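Local coordinates for protein glycosyl hydrolase (Streptomyces cattleya, PDB 7LR8) that probably hydrolyses the beta-1,4 link between mannose and N-acetylglucosamine in the core of N-glycans, as a family GH5 glycosidase, at residues Trp59-Ile69 against Asp123-Thr134; Leu89-Leu100 against Asn144-Ile154. The protein carries 1 engineered substitution. All coordinates share one frame; numbering follows the deposited sequence.

Interaction 1: Trp59-Ile69 against Asp123-Thr134. With AE3 (2-(2-ethoxyethoxy)ethanol), chain F; EDO (1,2-ethanediol), chain H.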
loop_
_atom_site.group_PDB
_atom_site.type_symbol
_atom_site.label_atom_id
_atom_site.label_comp_id
_atom_site.label_asym_id
_atom_site.label_seq_id
_atom_site.Cartn_x
_atom_site.Cartn_y
_atom_site.Cartn_z
ATOM N N TRP B 59 -3.030 8.963 1.026
ATOM C CA TRP B 59 -2.489 9.214 -0.313
ATOM C C TRP B 59 -2.761 8.082 -1.301
ATOM O O TRP B 59 -3.286 8.368 -2.392
ATOM C CB TRP B 59 -0.994 9.528 -0.170
ATOM C CG TRP B 59 -0.267 9.843 -1.469
ATOM C CD1 TRP B 59 -0.799 10.406 -2.611
ATOM C CD2 TRP B 59 1.129 9.649 -1.731
ATOM N NE1 TRP B 59 0.188 10.543 -3.568
ATOM C CE2 TRP B 59 1.373 10.074 -3.059
ATOM C CE3 TRP B 59 2.191 9.122 -0.987
ATOM C CZ2 TRP B 59 2.638 10.020 -3.638
ATOM C CZ3 TRP B 59 3.450 9.075 -1.562
ATOM C CH2 TRP B 59 3.660 9.509 -2.882
ATOM N N PRO B 60 -2.481 6.801 -0.999
ATOM C CA PRO B 60 -2.779 5.755 -2.003
ATOM C C PRO B 60 -4.257 5.618 -2.322
ATOM O O PRO B 60 -4.602 5.160 -3.419
ATOM C CB PRO B 60 -2.237 4.465 -1.365
ATOM C CG PRO B 60 -1.367 4.902 -0.221
ATOM C CD PRO B 60 -1.938 6.208 0.240
ATOM N N VAL B 61 -5.148 5.985 -1.394
ATOM C CA VAL B 61 -6.572 5.955 -1.704
ATOM C C VAL B 61 -6.957 7.129 -2.598
ATOM O O VAL B 61 -7.801 6.993 -3.493
ATOM C CB VAL B 61 -7.384 5.932 -0.398
ATOM C CG1 VAL B 61 -8.880 6.076 -0.682
ATOM C CG2 VAL B 61 -7.099 4.649 0.349
ATOM N N PHE B 62 -6.332 8.292 -2.395
ATOM C CA PHE B 62 -6.644 9.453 -3.216
ATOM C C PHE B 62 -5.971 9.391 -4.584
ATOM O O PHE B 62 -6.540 9.867 -5.573
ATOM C CB PHE B 62 -6.233 10.736 -2.490
ATOM C CG PHE B 62 -7.244 11.223 -1.498
ATOM C CD1 PHE B 62 -7.652 10.420 -0.439
ATOM C CD2 PHE B 62 -7.801 12.486 -1.630
ATOM C CE1 PHE B 62 -8.596 10.892 0.479
ATOM C CE2 PHE B 62 -8.728 12.953 -0.717
ATOM C CZ PHE B 62 -9.128 12.148 0.331
ATOM N N GLN B 63 -4.781 8.800 -4.672
ATOM C CA GLN B 63 -4.005 8.759 -5.914
ATOM C C GLN B 63 -3.509 7.331 -6.145
ATOM O O GLN B 63 -2.314 7.050 -6.016
ATOM C CB GLN B 63 -2.842 9.753 -5.853
ATOM C CG GLN B 63 -2.164 10.017 -7.208
ATOM C CD GLN B 63 -1.112 11.110 -7.128
ATOM O OE1 GLN B 63 -0.598 11.412 -6.051
ATOM N NE2 GLN B 63 -0.791 11.716 -8.268
ATOM N N PRO B 64 -4.411 6.410 -6.497
ATOM C CA PRO B 64 -4.026 4.987 -6.574
ATOM C C PRO B 64 -3.129 4.670 -7.747
ATOM O O PRO B 64 -2.494 3.607 -7.746
ATOM C CB PRO B 64 -5.372 4.265 -6.705
ATOM C CG PRO B 64 -6.267 5.312 -7.363
ATOM C CD PRO B 64 -5.856 6.598 -6.695
ATOM N N ASN B 65 -3.120 5.527 -8.755
ATOM C CA ASN B 65 -2.218 5.471 -9.892
ATOM C C ASN B 65 -1.647 6.868 -10.059
ATOM O O ASN B 65 -2.319 7.850 -9.758
ATOM C CB ASN B 65 -2.971 5.004 -11.152
ATOM C CG ASN B 65 -2.111 5.014 -12.388
ATOM O OD1 ASN B 65 -1.886 6.059 -12.981
ATOM N ND2 ASN B 65 -1.628 3.839 -12.786
ATOM N N ARG B 66 -0.395 6.969 -10.516
ATOM C CA ARG B 66 0.244 8.283 -10.576
ATOM C C ARG B 66 -0.598 9.299 -11.336
ATOM O O ARG B 66 -0.583 10.494 -11.012
ATOM C CB ARG B 66 1.626 8.179 -11.221
ATOM C CG ARG B 66 2.376 9.506 -11.299
ATOM C CD ARG B 66 3.833 9.321 -11.721
ATOM N NE ARG B 66 3.967 8.625 -12.999
ATOM C CZ ARG B 66 3.979 9.234 -14.184
ATOM N NH1 ARG B 66 3.848 10.554 -14.255
ATOM N NH2 ARG B 66 4.115 8.523 -15.292
ATOM N N THR B 67 -1.346 8.856 -12.339
ATOM C CA THR B 67 -2.142 9.785 -13.125
ATOM C C THR B 67 -3.642 9.576 -12.935
ATOM O O THR B 67 -4.444 9.906 -13.812
ATOM C CB THR B 67 -1.750 9.722 -14.600
ATOM O OG1 THR B 67 -1.912 8.398 -15.138
ATOM C CG2 THR B 67 -0.320 10.229 -14.804
ATOM N N LEU B 68 -4.040 9.086 -11.766
ATOM C CA LEU B 68 -5.450 9.059 -11.381
ATOM C C LEU B 68 -5.566 9.620 -9.967
ATOM O O LEU B 68 -5.235 8.940 -9.000
ATOM C CB LEU B 68 -6.031 7.652 -11.467
ATOM C CG LEU B 68 -7.434 7.493 -10.871
ATOM C CD1 LEU B 68 -8.426 8.447 -11.506
ATOM C CD2 LEU B 68 -7.909 6.066 -11.026
ATOM N N ILE B 69 -6.018 10.870 -9.865
ATOM C CA ILE B 69 -6.435 11.469 -8.604
ATOM C C ILE B 69 -7.956 11.381 -8.585
ATOM O O ILE B 69 -8.640 12.018 -9.399
ATOM C CB ILE B 69 -5.948 12.919 -8.483
ATOM C CG1 ILE B 69 -4.425 12.959 -8.574
ATOM C CG2 ILE B 69 -6.436 13.542 -7.169
ATOM C CD1 ILE B 69 -3.880 14.353 -8.853
ATOM N N ASP B 123 9.120 11.555 -11.903
ATOM C CA ASP B 123 7.712 11.269 -12.151
ATOM C C ASP B 123 6.909 11.189 -10.853
ATOM O O ASP B 123 5.775 11.676 -10.803
ATOM C CB ASP B 123 7.574 9.986 -12.972
ATOM C CG ASP B 123 8.130 10.146 -14.388
ATOM O OD1 ASP B 123 7.931 11.234 -14.975
ATOM O OD2 ASP B 123 8.769 9.200 -14.900
ATOM N N VAL B 124 7.483 10.623 -9.787
ATOM C CA VAL B 124 6.777 10.600 -8.504
ATOM C C VAL B 124 6.580 12.015 -7.988
ATOM O O VAL B 124 5.503 12.362 -7.486
ATOM C CB VAL B 124 7.536 9.743 -7.482
ATOM C CG1 VAL B 124 6.922 9.941 -6.048
ATOM C CG2 VAL B 124 7.501 8.286 -7.907
ATOM N N VAL B 125 7.613 12.848 -8.111
ATOM C CA VAL B 125 7.551 14.215 -7.605
ATOM C C VAL B 125 6.554 15.035 -8.407
ATOM O O VAL B 125 5.798 15.832 -7.850
ATOM C CB VAL B 125 8.953 14.848 -7.603
ATOM C CG1 VAL B 125 8.867 16.358 -7.352
ATOM C CG2 VAL B 125 9.804 14.202 -6.533
ATOM N N SER B 126 6.508 14.837 -9.725
ATOM C CA SER B 126 5.492 15.531 -10.502
ATOM C C SER B 126 4.105 15.050 -10.097
ATOM O O SER B 126 3.152 15.840 -10.040
ATOM C CB SER B 126 5.755 15.316 -12.000
ATOM O OG SER B 126 4.557 15.344 -12.758
ATOM N N GLY B 127 3.980 13.756 -9.805
ATOM C CA GLY B 127 2.702 13.235 -9.345
ATOM C C GLY B 127 2.274 13.815 -8.009
ATOM O O GLY B 127 1.093 14.114 -7.808
ATOM N N GLN B 128 3.224 13.969 -7.081
ATOM C CA GLN B 128 2.915 14.549 -5.766
ATOM C C GLN B 128 2.490 16.001 -5.898
ATOM O O GLN B 128 1.541 16.438 -5.230
ATOM C CB GLN B 128 4.121 14.471 -4.839
ATOM C CG GLN B 128 4.579 13.077 -4.471
ATOM C CD GLN B 128 5.986 13.117 -3.943
ATOM O OE1 GLN B 128 6.757 14.011 -4.299
ATOM N NE2 GLN B 128 6.332 12.166 -3.080
ATOM N N ALA B 129 3.188 16.765 -6.750
ATOM C CA ALA B 129 2.858 18.174 -6.943
ATOM C C ALA B 129 1.458 18.335 -7.509
ATOM O O ALA B 129 0.707 19.217 -7.077
ATOM C CB ALA B 129 3.899 18.836 -7.857
ATOM N N GLU B 130 1.080 17.492 -8.477
ATOM C CA GLU B 130 -0.250 17.617 -9.066
ATOM C C GLU B 130 -1.331 17.241 -8.062
ATOM O O GLU B 130 -2.409 17.852 -8.041
ATOM C CB GLU B 130 -0.350 16.749 -10.326
ATOM C CG GLU B 130 -1.677 16.844 -11.093
ATOM C CD GLU B 130 -2.114 18.272 -11.473
ATOM O OE1 GLU B 130 -1.310 19.239 -11.451
ATOM O OE2 GLU B 130 -3.303 18.422 -11.783
ATOM N N TYR B 131 -1.049 16.239 -7.224
ATOM C CA TYR B 131 -1.958 15.845 -6.154
ATOM C C TYR B 131 -2.194 16.990 -5.168
ATOM O O TYR B 131 -3.342 17.336 -4.869
ATOM C CB TYR B 131 -1.367 14.613 -5.459
ATOM C CG TYR B 131 -1.929 14.221 -4.120
ATOM C CD1 TYR B 131 -3.236 13.772 -3.979
ATOM C CD2 TYR B 131 -1.133 14.283 -2.989
ATOM C CE1 TYR B 131 -3.735 13.389 -2.726
ATOM C CE2 TYR B 131 -1.627 13.904 -1.721
ATOM C CZ TYR B 131 -2.930 13.466 -1.608
ATOM O OH TYR B 131 -3.434 13.070 -0.380
ATOM N N LEU B 132 -1.116 17.609 -4.676
ATOM C CA LEU B 132 -1.267 18.700 -3.711
ATOM C C LEU B 132 -1.959 19.905 -4.337
ATOM O O LEU B 132 -2.833 20.519 -3.716
ATOM C CB LEU B 132 0.092 19.114 -3.147
ATOM C CG LEU B 132 0.857 18.123 -2.272
ATOM C CD1 LEU B 132 2.191 18.735 -1.879
ATOM C CD2 LEU B 132 0.041 17.770 -1.038
ATOM N N ARG B 133 -1.575 20.260 -5.570
ATOM C CA ARG B 133 -2.246 21.340 -6.275
ATOM C C ARG B 133 -3.735 21.056 -6.434
ATOM O O ARG B 133 -4.568 21.959 -6.285
ATOM C CB ARG B 133 -1.596 21.536 -7.648
ATOM C CG ARG B 133 -1.983 22.852 -8.328
ATOM C CD ARG B 133 -1.792 22.792 -9.844
ATOM N NE ARG B 133 -2.600 21.731 -10.431
ATOM C CZ ARG B 133 -3.896 21.837 -10.704
ATOM N NH1 ARG B 133 -4.544 22.978 -10.471
ATOM N NH2 ARG B 133 -4.542 20.794 -11.209
ATOM N N THR B 134 -4.077 19.807 -6.767
ATOM C CA THR B 134 -5.471 19.426 -6.984
ATOM C C THR B 134 -6.286 19.566 -5.699
ATOM O O THR B 134 -7.398 20.111 -5.714
ATOM C CB THR B 134 -5.541 17.990 -7.517
ATOM O OG1 THR B 134 -4.993 17.948 -8.844
ATOM C CG2 THR B 134 -6.981 17.500 -7.607
HETATM C C1 AE3 F . 13.227 19.938 -12.764
HETATM C C2 AE3 F . 13.994 18.619 -12.805
HETATM O O2 AE3 F . 13.100 17.548 -12.713
HETATM C C3 AE3 F . 13.545 16.528 -11.869
HETATM C C4 AE3 F . 12.659 16.490 -10.625
HETATM O O3 AE3 F . 13.386 15.993 -9.538
HETATM C C5 AE3 F . 12.634 15.841 -8.367
HETATM C C6 AE3 F . 12.894 17.013 -7.422
HETATM O O4 AE3 F . 12.001 18.055 -7.702
HETATM C C1 EDO H . -2.111 11.239 -17.919
HETATM O O1 EDO H . -1.547 12.502 -17.564
HETATM C C2 EDO H . -3.366 11.131 -17.107
HETATM O O2 EDO H . -2.976 11.882 -15.960
HETATM O O HOH W 1 2.894 12.814 -12.705
#

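Interaction 2: Leu89-Leu100 against Asn144-Ile154. Engineered in segment 144-154: A153 (natural residue Glu). With NAG (2-acetamido-2-deoxy-beta-D-glucopyranose), chain D; BMA (beta-D-mannopyranose), chain C.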
loop_
_atom_site.group_PDB
_atom_site.type_symbol
_atom_site.label_atom_id
_atom_site.label_comp_id
_atom_site.label_asym_id
_atom_site.label_seq_id
_atom_site.Cartn_x
_atom_site.Cartn_y
_atom_site.Cartn_z
ATOM N N LEU B 89 -15.208 25.172 12.463
ATOM C CA LEU B 89 -13.885 24.560 12.463
ATOM C C LEU B 89 -13.234 24.843 11.114
ATOM O O LEU B 89 -13.723 24.384 10.076
ATOM C CB LEU B 89 -13.971 23.058 12.723
ATOM C CG LEU B 89 -14.711 22.681 14.009
ATOM C CD1 LEU B 89 -15.016 21.190 14.011
ATOM C CD2 LEU B 89 -13.872 23.069 15.220
ATOM N N ASP B 90 -12.168 25.637 11.126
ATOM C CA ASP B 90 -11.321 25.773 9.950
ATOM C C ASP B 90 -10.506 24.492 9.745
ATOM O O ASP B 90 -10.337 23.695 10.663
ATOM C CB ASP B 90 -10.402 26.977 10.109
ATOM C CG ASP B 90 -11.173 28.273 10.262
ATOM O OD1 ASP B 90 -12.193 28.433 9.563
ATOM O OD2 ASP B 90 -10.771 29.134 11.079
ATOM N N VAL B 91 -10.014 24.285 8.521
ATOM C CA VAL B 91 -9.441 22.995 8.134
ATOM C C VAL B 91 -8.047 23.186 7.544
ATOM O O VAL B 91 -7.875 23.910 6.554
ATOM C CB VAL B 91 -10.338 22.252 7.130
ATOM C CG1 VAL B 91 -9.629 20.963 6.624
ATOM C CG2 VAL B 91 -11.670 21.918 7.767
ATOM N N ASN B 92 -7.061 22.506 8.130
ATOM C CA ASN B 92 -5.764 22.297 7.501
ATOM C C ASN B 92 -5.724 20.876 6.952
ATOM O O ASN B 92 -6.084 19.933 7.656
ATOM C CB ASN B 92 -4.622 22.512 8.499
ATOM C CG ASN B 92 -3.336 21.825 8.070
ATOM O OD1 ASN B 92 -3.178 20.610 8.235
ATOM N ND2 ASN B 92 -2.417 22.593 7.498
ATOM N N VAL B 93 -5.296 20.725 5.700
ATOM C CA VAL B 93 -5.239 19.408 5.065
ATOM C C VAL B 93 -3.780 18.995 4.930
ATOM O O VAL B 93 -2.992 19.689 4.277
ATOM C CB VAL B 93 -5.923 19.412 3.686
ATOM C CG1 VAL B 93 -5.794 18.026 3.044
ATOM C CG2 VAL B 93 -7.391 19.812 3.807
ATOM N N ASP B 94 -3.429 17.843 5.504
ATOM C CA ASP B 94 -2.134 17.217 5.243
ATOM C C ASP B 94 -2.231 16.370 3.980
ATOM O O ASP B 94 -3.125 15.531 3.859
ATOM C CB ASP B 94 -1.707 16.333 6.417
ATOM C CG ASP B 94 -1.066 17.116 7.543
ATOM O OD1 ASP B 94 -1.684 18.077 8.043
ATOM O OD2 ASP B 94 0.057 16.754 7.958
ATOM N N GLY B 95 -1.295 16.559 3.059
ATOM C CA GLY B 95 -1.409 15.836 1.807
ATOM C C GLY B 95 -0.830 14.433 1.770
ATOM O O GLY B 95 -1.555 13.456 1.557
ATOM N N LEU B 96 0.482 14.309 1.970
ATOM C CA LEU B 96 1.189 13.061 1.666
ATOM C C LEU B 96 1.299 12.158 2.899
ATOM O O LEU B 96 2.318 12.127 3.591
ATOM C CB LEU B 96 2.565 13.387 1.098
ATOM C CG LEU B 96 2.513 14.100 -0.265
ATOM C CD1 LEU B 96 3.892 14.599 -0.651
ATOM C CD2 LEU B 96 1.981 13.153 -1.332
ATOM N N GLN B 97 0.227 11.384 3.156
ATOM C CA GLN B 97 0.249 10.266 4.111
ATOM C C GLN B 97 0.170 8.985 3.290
ATOM O O GLN B 97 -0.917 8.574 2.878
ATOM C CB GLN B 97 -0.904 10.321 5.113
ATOM C CG GLN B 97 -0.795 11.429 6.140
ATOM C CD GLN B 97 -1.088 12.774 5.501
ATOM O OE1 GLN B 97 -0.247 13.665 5.500
ATOM N NE2 GLN B 97 -2.275 12.905 4.919
ATOM N N GLY B 98 1.305 8.318 3.115
ATOM C CA GLY B 98 2.498 8.633 3.874
ATOM C C GLY B 98 2.406 7.937 5.215
ATOM O O GLY B 98 1.800 6.869 5.332
ATOM N N HIS B 99 2.952 8.551 6.256
ATOM C CA HIS B 99 3.011 7.918 7.568
ATOM C C HIS B 99 1.862 8.355 8.472
ATOM O O HIS B 99 1.592 9.551 8.606
ATOM C CB HIS B 99 4.328 8.228 8.267
ATOM C CG HIS B 99 4.501 7.443 9.525
ATOM N ND1 HIS B 99 4.922 6.132 9.513
ATOM C CD2 HIS B 99 4.230 7.743 10.822
ATOM C CE1 HIS B 99 4.954 5.673 10.753
ATOM N NE2 HIS B 99 4.534 6.629 11.564
ATOM N N LEU B 100 1.220 7.386 9.120
ATOM C CA LEU B 100 0.233 7.676 10.155
ATOM C C LEU B 100 0.286 6.601 11.229
ATOM O O LEU B 100 -0.020 5.436 10.949
ATOM C CB LEU B 100 -1.180 7.756 9.563
ATOM C CG LEU B 100 -1.561 9.016 8.776
ATOM C CD1 LEU B 100 -2.869 8.794 8.019
ATOM C CD2 LEU B 100 -1.668 10.218 9.712
ATOM N N ASN B 144 -13.341 28.407 5.088
ATOM C CA ASN B 144 -12.747 27.817 6.279
ATOM C C ASN B 144 -11.538 26.942 5.962
ATOM O O ASN B 144 -10.971 26.343 6.879
ATOM C CB ASN B 144 -13.786 26.993 7.041
ATOM C CG ASN B 144 -14.151 25.722 6.316
ATOM O OD1 ASN B 144 -14.465 25.737 5.121
ATOM N ND2 ASN B 144 -14.062 24.595 7.019
ATOM N N PHE B 145 -11.135 26.849 4.700
ATOM C CA PHE B 145 -9.921 26.124 4.333
ATOM C C PHE B 145 -8.701 26.965 4.695
ATOM O O PHE B 145 -8.492 28.049 4.137
ATOM C CB PHE B 145 -9.952 25.794 2.839
ATOM C CG PHE B 145 -8.696 25.165 2.309
ATOM C CD1 PHE B 145 -8.189 23.993 2.861
ATOM C CD2 PHE B 145 -8.042 25.725 1.219
ATOM C CE1 PHE B 145 -7.039 23.401 2.338
ATOM C CE2 PHE B 145 -6.888 25.141 0.698
ATOM C CZ PHE B 145 -6.390 23.977 1.250
ATOM N N LEU B 146 -7.903 26.464 5.633
ATOM C CA LEU B 146 -6.714 27.180 6.082
ATOM C C LEU B 146 -5.600 27.087 5.054
ATOM O O LEU B 146 -4.941 28.086 4.752
ATOM C CB LEU B 146 -6.227 26.615 7.419
ATOM C CG LEU B 146 -7.071 26.836 8.667
ATOM C CD1 LEU B 146 -6.548 25.954 9.801
ATOM C CD2 LEU B 146 -7.036 28.300 9.049
ATOM N N GLY B 147 -5.362 25.892 4.530
ATOM C CA GLY B 147 -4.274 25.659 3.608
ATOM C C GLY B 147 -3.815 24.221 3.747
ATOM O O GLY B 147 -4.470 23.409 4.395
ATOM N N MET B 148 -2.669 23.938 3.136
ATOM C CA MET B 148 -2.103 22.594 3.094
ATOM C C MET B 148 -0.878 22.480 3.988
ATOM O O MET B 148 -0.076 23.413 4.079
ATOM C CB MET B 148 -1.672 22.214 1.670
ATOM C CG MET B 148 -2.718 22.344 0.597
ATOM S SD MET B 148 -4.055 21.174 0.800
ATOM C CE MET B 148 -3.214 19.605 0.712
ATOM N N THR B 149 -0.720 21.312 4.612
ATOM C CA THR B 149 0.565 20.849 5.115
ATOM C C THR B 149 1.047 19.769 4.158
ATOM O O THR B 149 0.259 18.909 3.761
ATOM C CB THR B 149 0.428 20.304 6.542
ATOM O OG1 THR B 149 0.007 21.362 7.418
ATOM C CG2 THR B 149 1.754 19.748 7.051
ATOM N N VAL B 150 2.321 19.835 3.750
ATOM C CA VAL B 150 2.790 18.958 2.672
ATOM C C VAL B 150 2.482 17.494 2.986
ATOM O O VAL B 150 1.919 16.772 2.151
ATOM C CB VAL B 150 4.289 19.184 2.401
ATOM C CG1 VAL B 150 4.841 18.062 1.507
ATOM C CG2 VAL B 150 4.497 20.549 1.753
ATOM N N GLY B 151 2.812 17.047 4.198
ATOM C CA GLY B 151 2.468 15.690 4.619
ATOM C C GLY B 151 2.922 15.464 6.049
ATOM O O GLY B 151 3.848 16.112 6.545
ATOM N N ASN B 152 2.253 14.519 6.702
ATOM C CA ASN B 152 2.467 14.311 8.138
ATOM C C ASN B 152 3.828 13.664 8.373
ATOM O O ASN B 152 4.000 12.456 8.178
ATOM C CB ASN B 152 1.367 13.435 8.727
ATOM C CG ASN B 152 1.658 13.060 10.163
ATOM O OD1 ASN B 152 1.978 13.931 10.955
ATOM N ND2 ASN B 152 1.602 11.763 10.488
ATOM N N ALA B 153 4.806 14.465 8.802
ATOM C CA ALA B 153 6.133 13.963 9.143
ATOM C C ALA B 153 6.705 13.119 8.008
ATOM O O ALA B 153 7.208 12.009 8.217
ATOM C CB ALA B 153 6.098 13.157 10.454
ATOM N N ILE B 154 6.630 13.661 6.786
ATOM C CA ILE B 154 7.159 12.955 5.624
ATOM C C ILE B 154 8.653 12.710 5.776
ATOM O O ILE B 154 9.180 11.750 5.205
ATOM C CB ILE B 154 6.844 13.732 4.320
ATOM C CG1 ILE B 154 7.023 12.825 3.095
ATOM C CG2 ILE B 154 7.719 14.970 4.185
ATOM C CD1 ILE B 154 5.854 11.896 2.871
HETATM C C1 NAG D . 7.435 8.345 15.609
HETATM C C2 NAG D . 6.238 7.513 15.148
HETATM C C3 NAG D . 5.198 8.407 14.459
HETATM C C4 NAG D . 4.843 9.614 15.324
HETATM C C5 NAG D . 6.140 10.333 15.703
HETATM C C6 NAG D . 5.970 11.537 16.596
HETATM C C7 NAG D . 6.335 5.169 14.390
HETATM C C8 NAG D . 6.909 4.222 13.373
HETATM N N2 NAG D . 6.681 6.454 14.254
HETATM O O1 NAG D . 8.293 7.532 16.338
HETATM O O3 NAG D . 4.030 7.652 14.160
HETATM O O4 NAG D . 3.966 10.456 14.577
HETATM O O5 NAG D . 6.987 9.423 16.416
HETATM O O6 NAG D . 7.204 12.223 16.758
HETATM O O7 NAG D . 5.586 4.786 15.288
HETATM C C1 BMA C . 3.003 11.273 15.306
HETATM C C2 BMA C . 1.689 11.396 14.469
HETATM C C3 BMA C . 1.094 10.014 14.292
HETATM C C4 BMA C . 1.074 9.236 15.678
HETATM C C5 BMA C . 1.455 10.174 16.859
HETATM C C6 BMA C . 1.552 9.461 18.189
HETATM O O2 BMA C . 1.928 11.968 13.193
HETATM O O3 BMA C . 1.780 9.290 13.239
HETATM O O4 BMA C . -0.217 8.732 15.877
HETATM O O5 BMA C . 2.759 10.739 16.628
HETATM O O6 BMA C . 2.593 8.461 18.067
HETATM O O HOH W 2 3.870 11.141 5.674
#

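Interaction 1: Trp59-Ile69 against Asp123-Thr134
W59 overlaps Y131 obliquely, its CD1 over one face of the phenol ring near the rim, 3.7 Å from CE2 of Y131, with the ring planes 32° apart. CB of F62 touches the same ring at CE1, while CG of Q128 comes to 3.7 Å from CZ2 of W59 at the far end of the indole. Q63 links W59 to the helix through an extended chain whose CG is anti to the backbone N (chi1 -167°). Its OE1 takes the indole N-H of W59 at NE1 (2.7 Å), nearly in the ring plane, and its NE2 donates to both G127 O (3.1 Å) and R66 O (3.0 Å). G127 O thus accepts from Q63 NE2 and Y131 N on opposite faces of its carbonyl plane. CB of D123 lies over one face of the R66 guanidinium, and a water bridges R66 NH1 to S126 OG; R66 NE makes a salt bridge to D315 of the second subunit. CD1 of I69 lies 3.6 Å from CA of Y131. The short helix 59-62 and the turn after it rest on helix 122-139, with helix 71-86 behind F62 and I69, and helix 170-187 packed against V125, Q128 and L132.

Interaction 2: Leu89-Leu100 against Asn144-Ile154
N152 reaches from the backbone toward the sugar, crossing Q97 at about a right angle. Its CB lies 3.6 Å from OE1 of Q97, the same oxygen that accepts the backbone N-H of N152 on an in-plane lone pair (2.9 Å). With CG anti to the backbone N (chi1 173°), the amide extends to the mannose. OD1 accepts a hydrogen bond from R54, and N152 ND2 donates to H99 O (2.9 Å). The same N152 ND2 donates to O2 of the mannose BMA (2.7 Å). H99 meets the neighbouring N-acetylglucosamine with its ring edge, NE2 lying 2.8 Å from O3 of that sugar in a hydrogen bond. One water accepts from H99 N and donates to L96 O and N152 O. The adjoining A153 is an engineered substitution of the natural Glu.

Before the chain turns at V150, the two segments run as parallel beta strands, 13° apart in direction. V91 N bonds to N144 O and T149 N to V93 O. V93 packs CG1 on the methyl CE of M148 and CG2 on the ring edge of F145 at CE1 (3.9 Å). D94 lies alongside T149, OD1 3.4 Å from its CB, and forms a salt bridge with R54. Strand 90-94 sits between strands 52-55 and 145-152 in the eight-stranded parallel sheet of the (beta/alpha)8 barrel, with helix 71-86 covering V91 and V93.

How the interactions relate
Interactions 1 and 2 have centres 15 Å apart and meet directly where strand 90-94 gives way to its following loop. Y131 OH lies 2.7 Å from G95 O and W59 N lies 2.8 Å from Q97 O, both probable hydrogen bonds, while CE2 of W59 packs 3.6 Å from CD2 of L96. Their segments alternate along the chain, helix 122-139 leading into strand 145-152. Interaction 2 carries H99, L100 and N152 of the glycan pocket. Interaction 1 stands behind it: at their nearest atoms, the side chain of W59 is about 10 Å from that of H99 and about 14 Å from the bound mannose.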